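Local coordinates for protein ninB (Enterobacteria phage lambda, PDB 1PC6) that probably acts as a recombination mediator, with functional similarities to the Escherichia coli RecFOR proteins in the initiation of genetic exchange, at residues K48-L53 with L67-W72; L53-R58 with V125-E130; V75-L80 with A110-L115; A79-D84 with I97-S102. One frame throughout, in Å; residues are numbered along the deposited sequence.

Contact 1: residues K48-L53 with L67-W72; sequences KLWACL and LDAESW
W50 presents the edge of its six-membered ring to the first turn of helix 69-80, where the methyl of A69 meets it near the ring plane, CZ3 of W50 lying 3.3 Å from CB of A69. The backbone N of E70 also lies at this edge, and W50 CH2 comes to 4.2 Å from E70 CG. With CG anti to the carbonyl carbon (chi1 -72°), the indole swings across from helix 43-59 so that its far corner approaches the other segment. Two leucines of its own helix cover one face of the ring: CD2 of L49 and CD1 of L53, both offset toward the rim. L53 aims directly at the neighbouring helix, its CB 3.6 Å from CB of A69 and its CD1 3.7 Å from O of A69. Its other methyl, CD2, is 4.4 Å from CB of W72, whose indole then leads away from the contact. The meeting is thus apolar, and no hydrogen bond crosses it. The charged ends turn elsewhere: E70, and D68 at the N-cap position of helix 69-80, both form salt bridges to R103 of the second subunit. Helix 43-59 therefore leans on the start of helix 69-80, while L49, C52 and L53 also rest on I116 of helix 106-122, and W72 meets F119 of that same helix.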
loop_
_atom_site.group_PDB
_atom_site.type_symbol
_atom_site.label_atom_id
_atom_site.label_comp_id
_atom_site.label_asym_id
_atom_site.label_seq_id
_atom_site.Cartn_x
_atom_site.Cartn_y
_atom_site.Cartn_z
ATOM N N LYS A 48 -13.831 3.546 -0.666
ATOM C CA LYS A 48 -14.581 4.356 0.290
ATOM C C LYS A 48 -13.611 5.086 1.232
ATOM O O LYS A 48 -13.718 6.302 1.409
ATOM C CB LYS A 48 -15.559 3.479 1.091
ATOM N N LEU A 49 -12.664 4.361 1.830
ATOM C CA LEU A 49 -11.687 4.984 2.728
ATOM C C LEU A 49 -10.991 6.167 2.072
ATOM O O LEU A 49 -10.920 7.256 2.634
ATOM C CB LEU A 49 -10.607 3.984 3.149
ATOM C CG LEU A 49 -9.323 4.604 3.740
ATOM C CD1 LEU A 49 -9.435 4.751 5.254
ATOM C CD2 LEU A 49 -8.136 3.723 3.406
ATOM N N TRP A 50 -10.466 5.951 0.875
ATOM C CA TRP A 50 -9.762 7.015 0.192
ATOM C C TRP A 50 -10.629 8.126 -0.334
ATOM O O TRP A 50 -10.140 9.211 -0.603
ATOM C CB TRP A 50 -8.900 6.441 -0.924
ATOM C CG TRP A 50 -7.737 5.722 -0.360
ATOM C CD1 TRP A 50 -7.621 4.384 -0.168
ATOM C CD2 TRP A 50 -6.579 6.317 0.229
ATOM N NE1 TRP A 50 -6.465 4.103 0.513
ATOM C CE2 TRP A 50 -5.806 5.275 0.770
ATOM C CE3 TRP A 50 -6.125 7.633 0.358
ATOM C CZ2 TRP A 50 -4.600 5.505 1.433
ATOM C CZ3 TRP A 50 -4.931 7.861 1.014
ATOM C CH2 TRP A 50 -4.180 6.801 1.545
ATOM N N ALA A 51 -11.915 7.865 -0.490
ATOM C CA ALA A 51 -12.812 8.908 -0.961
ATOM C C ALA A 51 -13.092 9.814 0.237
ATOM O O ALA A 51 -13.254 11.023 0.083
ATOM C CB ALA A 51 -14.098 8.303 -1.485
ATOM N N CYS A 52 -13.139 9.211 1.427
ATOM C CA CYS A 52 -13.371 9.941 2.674
ATOM C C CYS A 52 -12.184 10.820 2.957
ATOM O O CYS A 52 -12.310 12.037 3.087
ATOM C CB CYS A 52 -13.519 8.985 3.847
ATOM S SG CYS A 52 -14.934 7.944 3.713
ATOM N N LEU A 53 -11.030 10.173 3.075
ATOM C CA LEU A 53 -9.790 10.871 3.330
ATOM C C LEU A 53 -9.664 12.019 2.333
ATOM O O LEU A 53 -9.322 13.134 2.712
ATOM C CB LEU A 53 -8.610 9.904 3.199
ATOM C CG LEU A 53 -8.677 8.709 4.154
ATOM C CD1 LEU A 53 -7.418 7.875 4.037
ATOM C CD2 LEU A 53 -8.840 9.198 5.576
ATOM N N LEU A 67 -4.039 19.024 4.597
ATOM C CA LEU A 67 -3.314 17.772 4.528
ATOM C C LEU A 67 -3.898 16.895 3.446
ATOM O O LEU A 67 -5.096 16.953 3.168
ATOM C CB LEU A 67 -3.411 17.051 5.860
ATOM C CG LEU A 67 -3.130 17.940 7.053
ATOM C CD1 LEU A 67 -3.257 17.102 8.308
ATOM C CD2 LEU A 67 -1.747 18.562 6.922
ATOM N N ASP A 68 -3.046 16.075 2.845
ATOM C CA ASP A 68 -3.482 15.170 1.797
ATOM C C ASP A 68 -4.066 13.926 2.431
ATOM O O ASP A 68 -3.935 13.726 3.631
ATOM C CB ASP A 68 -2.304 14.826 0.881
ATOM C CG ASP A 68 -1.004 14.668 1.636
ATOM O OD1 ASP A 68 -0.541 13.511 1.770
ATOM O OD2 ASP A 68 -0.453 15.697 2.097
ATOM N N ALA A 69 -4.717 13.091 1.633
ATOM C CA ALA A 69 -5.337 11.879 2.161
ATOM C C ALA A 69 -4.407 11.010 2.994
ATOM O O ALA A 69 -4.803 10.498 4.038
ATOM C CB ALA A 69 -5.928 11.059 1.022
ATOM N N GLU A 70 -3.172 10.842 2.537
ATOM C CA GLU A 70 -2.221 10.003 3.255
ATOM C C GLU A 70 -1.973 10.552 4.643
ATOM O O GLU A 70 -2.007 9.821 5.631
ATOM C CB GLU A 70 -0.896 9.920 2.498
ATOM C CG GLU A 70 -1.026 9.490 1.044
ATOM C CD GLU A 70 0.234 8.824 0.516
ATOM O OE1 GLU A 70 0.583 7.743 1.043
ATOM O OE2 GLU A 70 0.868 9.376 -0.417
ATOM N N SER A 71 -1.721 11.852 4.703
ATOM C CA SER A 71 -1.468 12.524 5.959
ATOM C C SER A 71 -2.674 12.389 6.883
ATOM O O SER A 71 -2.505 12.222 8.087
ATOM C CB SER A 71 -1.155 14.004 5.712
ATOM O OG SER A 71 -0.021 14.174 4.870
ATOM N N TRP A 72 -3.888 12.465 6.338
ATOM C CA TRP A 72 -5.085 12.333 7.166
ATOM C C TRP A 72 -5.261 10.902 7.674
ATOM O O TRP A 72 -5.843 10.687 8.743
ATOM C CB TRP A 72 -6.344 12.767 6.407
ATOM C CG TRP A 72 -6.677 14.236 6.525
ATOM C CD1 TRP A 72 -6.566 15.185 5.546
ATOM C CD2 TRP A 72 -7.180 14.918 7.683
ATOM N NE1 TRP A 72 -6.969 16.409 6.021
ATOM C CE2 TRP A 72 -7.352 16.272 7.330
ATOM C CE3 TRP A 72 -7.503 14.515 8.983
ATOM C CZ2 TRP A 72 -7.834 17.226 8.235
ATOM C CZ3 TRP A 72 -7.982 15.463 9.879
ATOM C CH2 TRP A 72 -8.143 16.803 9.500
#

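Contact 2: residues L53-R58 with V125-E130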
loop_
_atom_site.group_PDB
_atom_site.type_symbol
_atom_site.label_atom_id
_atom_site.label_comp_id
_atom_site.label_asym_id
_atom_site.label_seq_id
_atom_site.Cartn_x
_atom_site.Cartn_y
_atom_site.Cartn_z
ATOM N N LEU A 53 -11.030 10.173 3.075
ATOM C CA LEU A 53 -9.790 10.871 3.330
ATOM C C LEU A 53 -9.664 12.019 2.333
ATOM O O LEU A 53 -9.322 13.134 2.712
ATOM C CB LEU A 53 -8.610 9.904 3.199
ATOM C CG LEU A 53 -8.677 8.709 4.154
ATOM C CD1 LEU A 53 -7.418 7.875 4.037
ATOM C CD2 LEU A 53 -8.840 9.198 5.576
ATOM N N GLY A 54 -9.971 11.752 1.066
ATOM C CA GLY A 54 -9.875 12.784 0.049
ATOM C C GLY A 54 -10.795 13.953 0.329
ATOM O O GLY A 54 -10.385 15.108 0.227
ATOM N N ASP A 55 -12.038 13.649 0.691
ATOM C CA ASP A 55 -13.037 14.668 0.990
ATOM C C ASP A 55 -12.592 15.519 2.153
ATOM O O ASP A 55 -12.605 16.745 2.074
ATOM C CB ASP A 55 -14.382 14.022 1.330
ATOM C CG ASP A 55 -15.067 13.428 0.117
ATOM O OD1 ASP A 55 -15.940 12.543 0.289
ATOM O OD2 ASP A 55 -14.731 13.859 -1.005
ATOM N N VAL A 56 -12.212 14.868 3.242
ATOM C CA VAL A 56 -11.756 15.594 4.412
ATOM C C VAL A 56 -10.560 16.431 4.010
ATOM O O VAL A 56 -10.412 17.572 4.426
ATOM C CB VAL A 56 -11.331 14.635 5.526
ATOM C CG1 VAL A 56 -10.636 15.406 6.635
ATOM C CG2 VAL A 56 -12.542 13.903 6.062
ATOM N N SER A 57 -9.713 15.840 3.181
ATOM C CA SER A 57 -8.512 16.489 2.698
ATOM C C SER A 57 -8.873 17.801 2.061
ATOM O O SER A 57 -8.320 18.847 2.388
ATOM C CB SER A 57 -7.831 15.601 1.661
ATOM O OG SER A 57 -6.677 16.219 1.123
ATOM N N ARG A 58 -9.811 17.727 1.134
ATOM C CA ARG A 58 -10.271 18.897 0.406
ATOM C C ARG A 58 -11.079 19.886 1.234
ATOM O O ARG A 58 -10.958 21.098 1.060
ATOM C CB ARG A 58 -11.141 18.465 -0.782
ATOM C CG ARG A 58 -10.393 18.038 -2.035
ATOM C CD ARG A 58 -11.371 17.731 -3.164
ATOM N NE ARG A 58 -12.169 16.535 -2.881
ATOM C CZ ARG A 58 -11.688 15.291 -2.886
ATOM N NH1 ARG A 58 -10.407 15.072 -3.167
ATOM N NH2 ARG A 58 -12.482 14.262 -2.598
ATOM N N VAL A 125 -18.739 18.092 6.335
ATOM C CA VAL A 125 -18.108 17.551 5.150
ATOM C C VAL A 125 -19.157 16.973 4.197
ATOM O O VAL A 125 -20.019 16.190 4.608
ATOM C CB VAL A 125 -17.084 16.433 5.530
ATOM C CG1 VAL A 125 -16.626 15.698 4.279
ATOM C CG2 VAL A 125 -15.892 17.033 6.256
ATOM N N LYS A 126 -19.097 17.382 2.934
ATOM C CA LYS A 126 -20.003 16.855 1.926
ATOM C C LYS A 126 -19.268 15.650 1.344
ATOM O O LYS A 126 -18.168 15.795 0.817
ATOM C CB LYS A 126 -20.257 17.887 0.827
ATOM C CG LYS A 126 -21.159 17.366 -0.286
ATOM C CD LYS A 126 -21.237 18.317 -1.480
ATOM C CE LYS A 126 -21.969 17.673 -2.665
ATOM N NZ LYS A 126 -23.330 17.175 -2.295
ATOM N N TRP A 127 -19.861 14.465 1.456
ATOM C CA TRP A 127 -19.230 13.242 0.958
ATOM C C TRP A 127 -19.389 13.064 -0.540
ATOM O O TRP A 127 -20.504 12.970 -1.046
ATOM C CB TRP A 127 -19.801 12.041 1.690
ATOM C CG TRP A 127 -19.519 12.095 3.144
ATOM C CD1 TRP A 127 -20.420 12.274 4.151
ATOM C CD2 TRP A 127 -18.231 12.016 3.763
ATOM N NE1 TRP A 127 -19.774 12.315 5.365
ATOM C CE2 TRP A 127 -18.428 12.158 5.155
ATOM C CE3 TRP A 127 -16.928 11.841 3.277
ATOM C CZ2 TRP A 127 -17.365 12.128 6.069
ATOM C CZ3 TRP A 127 -15.875 11.813 4.184
ATOM C CH2 TRP A 127 -16.101 11.956 5.564
ATOM N N SER A 128 -18.253 13.001 -1.234
ATOM C CA SER A 128 -18.198 12.884 -2.696
ATOM C C SER A 128 -18.745 11.586 -3.254
ATOM O O SER A 128 -19.340 11.570 -4.342
ATOM C CB SER A 128 -16.755 13.055 -3.186
ATOM O OG SER A 128 -15.925 12.000 -2.713
ATOM N N ASP A 129 -18.522 10.502 -2.512
ATOM C CA ASP A 129 -18.968 9.183 -2.920
ATOM C C ASP A 129 -20.485 9.135 -2.985
ATOM O O ASP A 129 -21.047 8.592 -3.937
ATOM C CB ASP A 129 -18.426 8.133 -1.953
ATOM C CG ASP A 129 -17.973 6.877 -2.666
ATOM O OD1 ASP A 129 -17.334 6.995 -3.736
ATOM O OD2 ASP A 129 -18.244 5.772 -2.155
ATOM N N GLU A 130 -21.139 9.709 -1.977
ATOM C CA GLU A 130 -22.600 9.765 -1.945
ATOM C C GLU A 130 -23.093 10.610 -3.120
ATOM O O GLU A 130 -24.141 10.339 -3.696
ATOM C CB GLU A 130 -23.115 10.432 -0.668
ATOM C CG GLU A 130 -22.966 9.675 0.638
ATOM C CD GLU A 130 -23.556 10.477 1.802
ATOM O OE1 GLU A 130 -23.411 10.053 2.976
ATOM O OE2 GLU A 130 -24.169 11.543 1.535
#
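The indole of W127 has D55 OD1 at its edge, near the ring plane and 3.2 Å from CE3 of W127, while CG1 of V125 lies over one face, offset toward the rim. CG2 of V56 comes to 4.1 Å from CH2 of W127, the two side chains running side by side. A second flat group, the R58 guanidinium, has the carbonyl O of G54 over the centre of one face and S128 OG at its edge.

Between these groups the D55 carboxylate is held by three bonds. S128 N donates to D55 OD1 (2.8 Å, 162°) from above the carboxylate plane, and S128 OG donates to the syn lone pair of D55 OD2 at 2.8 Å. A chi1 of 65° at S128 sets OG between its own backbone N and carbonyl carbon, within reach of the same carboxylate as N. R58 NH2 completes a salt bridge to D55 OD2 at 2.8 Å, from the anti side but tilted out of the carboxylate plane, a bridge within helix 43-59. The positive end of helix 128-140, just past W127 at the N-cap position, would be expected to stabilise this charge further. Helix 43-59 thereby pins the start of helix 128-140, with V56 also touching W72 of helix 69-80 and F119 of helix 106-122.

Contact 3: residues V75-L80 with A110-L115; sequences VFTAAL and AELLEL
This is an apolar helix-to-helix contact in which the last turns of helix 69-80 cross helix 106-122 steeply, the two short segments making an angle of 118° between their N-to-C directions. No hydrogen bond passes between them, and leucine methyls do most of the touching.

L115 buries the most surface in the contact. A chi1 of -175° carries its side chain toward helix 69-80 and sends CD2 among F76, A79 and L80. There CD2 of L115 lies 3.7 Å from CB of A79 and 3.6 Å from the carbonyl O of F76. L80 meets it tip to tip, its CD2 3.4 Å from CD2 of L115. The F76 side chain passes L115 obliquely, ring atom CD1 standing 3.9 Å from CG of L115.

L112, one turn earlier, supplies the second point of support: its CD1 approaches CB of F76 at 3.8 Å, and its backbone is met by L80, whose CD2 is 4.1 Å from CA of L112. T77 directs its CB away from helix 106-122, yet OG1 still comes to 4.2 Å from CD2 of L112; that hydroxyl is hydrogen-bonded to the carbonyl of K73 in its own helix.

F76 also belongs to an aromatic cluster with W72 and F119, its ring edge-to-face with F119. Together these contacts make a steep, leucine-rich helix crossing at the edge of the helical core, partly buried and continued into the dimer interface, where L89 of the second subunit packs on F76 and A79.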
loop_
_atom_site.group_PDB
_atom_site.type_symbol
_atom_site.label_atom_id
_atom_site.label_comp_id
_atom_site.label_asym_id
_atom_site.label_seq_id
_atom_site.Cartn_x
_atom_site.Cartn_y
_atom_site.Cartn_z
ATOM N N VAL A 75 -3.217 10.778 10.977
ATOM C CA VAL A 75 -3.910 11.449 12.058
ATOM C C VAL A 75 -5.047 10.577 12.568
ATOM O O VAL A 75 -5.188 10.352 13.772
ATOM C CB VAL A 75 -4.488 12.802 11.593
ATOM C CG1 VAL A 75 -5.083 13.547 12.776
ATOM C CG2 VAL A 75 -3.407 13.631 10.922
ATOM N N PHE A 76 -5.861 10.082 11.647
ATOM C CA PHE A 76 -6.972 9.254 12.056
ATOM C C PHE A 76 -6.480 7.973 12.691
ATOM O O PHE A 76 -6.942 7.608 13.760
ATOM C CB PHE A 76 -7.900 8.964 10.876
ATOM C CG PHE A 76 -8.825 10.101 10.553
ATOM C CD1 PHE A 76 -9.719 10.573 11.505
ATOM C CD2 PHE A 76 -8.783 10.721 9.307
ATOM C CE1 PHE A 76 -10.561 11.655 11.225
ATOM C CE2 PHE A 76 -9.623 11.804 9.012
ATOM C CZ PHE A 76 -10.512 12.273 9.973
ATOM N N THR A 77 -5.534 7.293 12.060
ATOM C CA THR A 77 -5.016 6.059 12.634
ATOM C C THR A 77 -4.361 6.346 13.983
ATOM O O THR A 77 -4.438 5.542 14.909
ATOM C CB THR A 77 -3.991 5.420 11.710
ATOM O OG1 THR A 77 -4.629 5.038 10.486
ATOM C CG2 THR A 77 -3.381 4.198 12.360
ATOM N N ALA A 78 -3.720 7.504 14.095
ATOM C CA ALA A 78 -3.058 7.886 15.334
ATOM C C ALA A 78 -4.054 7.983 16.475
ATOM O O ALA A 78 -3.707 7.747 17.625
ATOM C CB ALA A 78 -2.350 9.215 15.158
ATOM N N ALA A 79 -5.293 8.334 16.150
ATOM C CA ALA A 79 -6.359 8.477 17.148
ATOM C C ALA A 79 -6.854 7.136 17.708
ATOM O O ALA A 79 -7.494 7.089 18.759
ATOM C CB ALA A 79 -7.534 9.258 16.547
ATOM N N LEU A 80 -6.558 6.050 17.003
ATOM C CA LEU A 80 -6.974 4.728 17.443
ATOM C C LEU A 80 -5.829 3.944 18.076
ATOM O O LEU A 80 -5.972 3.395 19.175
ATOM C CB LEU A 80 -7.555 3.920 16.273
ATOM C CG LEU A 80 -8.947 4.250 15.704
ATOM C CD1 LEU A 80 -9.804 4.942 16.786
ATOM C CD2 LEU A 80 -8.824 5.125 14.460
ATOM N N ALA A 110 -12.791 -1.263 10.570
ATOM C CA ALA A 110 -14.182 -0.846 10.600
ATOM C C ALA A 110 -14.286 0.437 11.446
ATOM O O ALA A 110 -14.976 1.390 11.066
ATOM C CB ALA A 110 -15.038 -1.958 11.195
ATOM N N GLU A 111 -13.582 0.457 12.582
ATOM C CA GLU A 111 -13.572 1.612 13.486
ATOM C C GLU A 111 -12.952 2.854 12.867
ATOM O O GLU A 111 -13.399 3.971 13.124
ATOM C CB GLU A 111 -12.819 1.281 14.772
ATOM C CG GLU A 111 -13.677 0.626 15.825
ATOM C CD GLU A 111 -12.930 0.393 17.120
ATOM O OE1 GLU A 111 -12.151 1.284 17.520
ATOM O OE2 GLU A 111 -13.130 -0.673 17.745
ATOM N N LEU A 112 -11.912 2.647 12.063
ATOM C CA LEU A 112 -11.220 3.738 11.397
ATOM C C LEU A 112 -12.201 4.489 10.527
ATOM O O LEU A 112 -12.273 5.718 10.570
ATOM C CB LEU A 112 -10.084 3.190 10.533
ATOM C CG LEU A 112 -9.465 4.141 9.504
ATOM C CD1 LEU A 112 -9.150 5.479 10.154
ATOM C CD2 LEU A 112 -8.215 3.508 8.916
ATOM N N LEU A 113 -12.955 3.736 9.739
ATOM C CA LEU A 113 -13.952 4.311 8.844
ATOM C C LEU A 113 -15.030 5.063 9.618
ATOM O O LEU A 113 -15.560 6.075 9.145
ATOM C CB LEU A 113 -14.601 3.206 7.994
ATOM C CG LEU A 113 -13.849 2.637 6.782
ATOM C CD1 LEU A 113 -14.630 1.486 6.203
ATOM C CD2 LEU A 113 -13.664 3.710 5.721
ATOM N N GLU A 114 -15.361 4.554 10.803
ATOM C CA GLU A 114 -16.374 5.178 11.657
ATOM C C GLU A 114 -15.826 6.515 12.157
ATOM O O GLU A 114 -16.517 7.545 12.137
ATOM C CB GLU A 114 -16.716 4.247 12.849
ATOM N N LEU A 115 -14.573 6.485 12.597
ATOM C CA LEU A 115 -13.921 7.683 13.080
ATOM C C LEU A 115 -13.945 8.733 11.972
ATOM O O LEU A 115 -14.460 9.844 12.159
ATOM C CB LEU A 115 -12.481 7.379 13.465
ATOM C CG LEU A 115 -11.759 8.566 14.095
ATOM C CD1 LEU A 115 -12.568 9.098 15.254
ATOM C CD2 LEU A 115 -10.387 8.137 14.556
#

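Contact 4: residues A79-D84 with I97-S102; sequences ALKQQD and IGQSTS
I97 N donates to D84 O in a short, nearly straight bond, 2.6 Å long with an N-H...O angle of 170°. D84 N answers with a weak, bent bond of 2.8 Å to I97 O. These two make D84 and I97 a hydrogen-bonded antiparallel pair, at the base of the two-stranded hairpin formed by 84-87 and 94-97. Just before this pair, Q83 continues the approach, its CA 3.4 Å from I97 O. The amide of Q83 passes G98, with NE2 of Q83 at 3.7 Å from CA of G98, while OE1 is hydrogen-bonded to V96 N of the second subunit.

Past the strand pair, the Q99 side chain spans the gap to Q82. The bend at chi2 (-51°) folds the amide back so that Q99 NE2 makes a weak bond of 2.8 Å to Q82 O. That amide stands almost perpendicular to the D84 carboxylate, the planes being 83° apart, with OD2 of D84 3.9 Å from NE2 of Q99. K81 crosses Q99 at about a right angle: CB and CE of K81 lie 3.4 and 3.5 Å from CG of Q99, and the lysine's NZ continues to a salt bridge with E108 at the start of helix 106-122.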
loop_
_atom_site.group_PDB
_atom_site.type_symbol
_atom_site.label_atom_id
_atom_site.label_comp_id
_atom_site.label_asym_id
_atom_site.label_seq_id
_atom_site.Cartn_x
_atom_site.Cartn_y
_atom_site.Cartn_z
ATOM N N ALA A 79 -5.293 8.334 16.150
ATOM C CA ALA A 79 -6.359 8.477 17.148
ATOM C C ALA A 79 -6.854 7.136 17.708
ATOM O O ALA A 79 -7.494 7.089 18.759
ATOM C CB ALA A 79 -7.534 9.258 16.547
ATOM N N LEU A 80 -6.558 6.050 17.003
ATOM C CA LEU A 80 -6.974 4.728 17.443
ATOM C C LEU A 80 -5.829 3.944 18.076
ATOM O O LEU A 80 -5.972 3.395 19.175
ATOM C CB LEU A 80 -7.555 3.920 16.273
ATOM C CG LEU A 80 -8.947 4.250 15.704
ATOM C CD1 LEU A 80 -9.804 4.942 16.786
ATOM C CD2 LEU A 80 -8.824 5.125 14.460
ATOM N N LYS A 81 -4.693 3.896 17.386
ATOM C CA LYS A 81 -3.545 3.165 17.892
ATOM C C LYS A 81 -2.334 4.078 17.996
ATOM O O LYS A 81 -1.998 4.779 17.037
ATOM C CB LYS A 81 -3.243 1.987 16.966
ATOM C CG LYS A 81 -4.417 1.599 16.055
ATOM C CD LYS A 81 -4.530 0.076 15.833
ATOM C CE LYS A 81 -3.248 -0.530 15.253
ATOM N NZ LYS A 81 -3.147 -2.009 15.484
ATOM N N GLN A 82 -1.689 4.068 19.164
ATOM C CA GLN A 82 -0.504 4.893 19.415
ATOM C C GLN A 82 0.579 4.640 18.399
ATOM O O GLN A 82 0.868 3.496 18.069
ATOM C CB GLN A 82 0.092 4.604 20.786
ATOM C CG GLN A 82 -0.828 4.866 21.947
ATOM C CD GLN A 82 -0.052 5.237 23.194
ATOM O OE1 GLN A 82 0.941 4.586 23.529
ATOM N NE2 GLN A 82 -0.495 6.289 23.890
ATOM N N GLN A 83 1.195 5.710 17.921
ATOM C CA GLN A 83 2.261 5.577 16.944
ATOM C C GLN A 83 3.482 4.986 17.623
ATOM O O GLN A 83 3.791 5.376 18.742
ATOM C CB GLN A 83 2.613 6.945 16.373
ATOM C CG GLN A 83 1.501 7.580 15.581
ATOM C CD GLN A 83 1.986 8.758 14.778
ATOM O OE1 GLN A 83 2.425 9.762 15.336
ATOM N NE2 GLN A 83 1.922 8.641 13.459
ATOM N N ASP A 84 4.172 4.051 16.970
ATOM C CA ASP A 84 5.373 3.464 17.573
ATOM C C ASP A 84 6.590 4.344 17.325
ATOM O O ASP A 84 6.634 5.079 16.354
ATOM C CB ASP A 84 5.649 2.055 17.027
ATOM C CG ASP A 84 4.780 0.996 17.680
ATOM O OD1 ASP A 84 4.283 1.249 18.796
ATOM O OD2 ASP A 84 4.600 -0.096 17.101
ATOM N N ILE A 97 6.632 5.949 13.887
ATOM C CA ILE A 97 5.925 5.238 12.841
ATOM C C ILE A 97 4.460 5.034 13.164
ATOM O O ILE A 97 4.117 4.599 14.268
ATOM C CB ILE A 97 6.549 3.840 12.620
ATOM C CG1 ILE A 97 8.061 3.976 12.407
ATOM C CG2 ILE A 97 5.839 3.113 11.470
ATOM C CD1 ILE A 97 8.780 2.661 12.334
ATOM N N GLY A 98 3.600 5.335 12.193
ATOM C CA GLY A 98 2.175 5.141 12.387
ATOM C C GLY A 98 1.829 3.667 12.203
ATOM O O GLY A 98 2.690 2.868 11.822
ATOM N N GLN A 99 0.579 3.295 12.475
ATOM C CA GLN A 99 0.155 1.905 12.326
ATOM C C GLN A 99 -0.280 1.632 10.900
ATOM O O GLN A 99 -0.840 2.504 10.238
ATOM C CB GLN A 99 -1.005 1.588 13.269
ATOM C CG GLN A 99 -0.684 1.780 14.739
ATOM C CD GLN A 99 0.589 1.071 15.154
ATOM O OE1 GLN A 99 0.814 -0.088 14.800
ATOM N NE2 GLN A 99 1.425 1.765 15.920
ATOM N N SER A 100 -0.031 0.413 10.434
ATOM C CA SER A 100 -0.392 0.021 9.080
ATOM C C SER A 100 -1.881 -0.259 8.942
ATOM O O SER A 100 -2.435 -1.106 9.651
ATOM C CB SER A 100 0.397 -1.224 8.671
ATOM O OG SER A 100 -0.026 -1.694 7.404
ATOM N N THR A 101 -2.527 0.460 8.030
ATOM C CA THR A 101 -3.949 0.272 7.784
ATOM C C THR A 101 -4.158 -1.092 7.124
ATOM O O THR A 101 -5.195 -1.726 7.301
ATOM C CB THR A 101 -4.485 1.375 6.877
ATOM O OG1 THR A 101 -3.662 1.469 5.704
ATOM C CG2 THR A 101 -4.483 2.706 7.624
ATOM N N SER A 102 -3.153 -1.537 6.373
ATOM C CA SER A 102 -3.182 -2.830 5.692
ATOM C C SER A 102 -3.249 -3.959 6.720
ATOM O O SER A 102 -4.097 -4.850 6.629
ATOM C CB SER A 102 -1.919 -3.008 4.842
ATOM O OG SER A 102 -1.735 -1.911 3.962
#

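How the contacts relate
Contacts 1 and 3 are the apolar pair, both using helix 69-80: its first turn meets helix 43-59 and its last turns meet helix 106-122. They touch through L53 with F76 and through L49 with L112 and L113, so three helices share one partly buried interior. Contact 2 shares L53 with contact 1 but lies farther from the chain centre, where a carboxylate bonded to a helix start joins the apolar contacts of V56, V125 and W127. Contact 4 is the surface member, built largely from backbone and amide bonds; it shares A79 and L80 with contact 3, and Q99 and T101 pack on T77. Contacts 1, 3 and 4 all touch the second subunit, whereas contact 2 works within the chain.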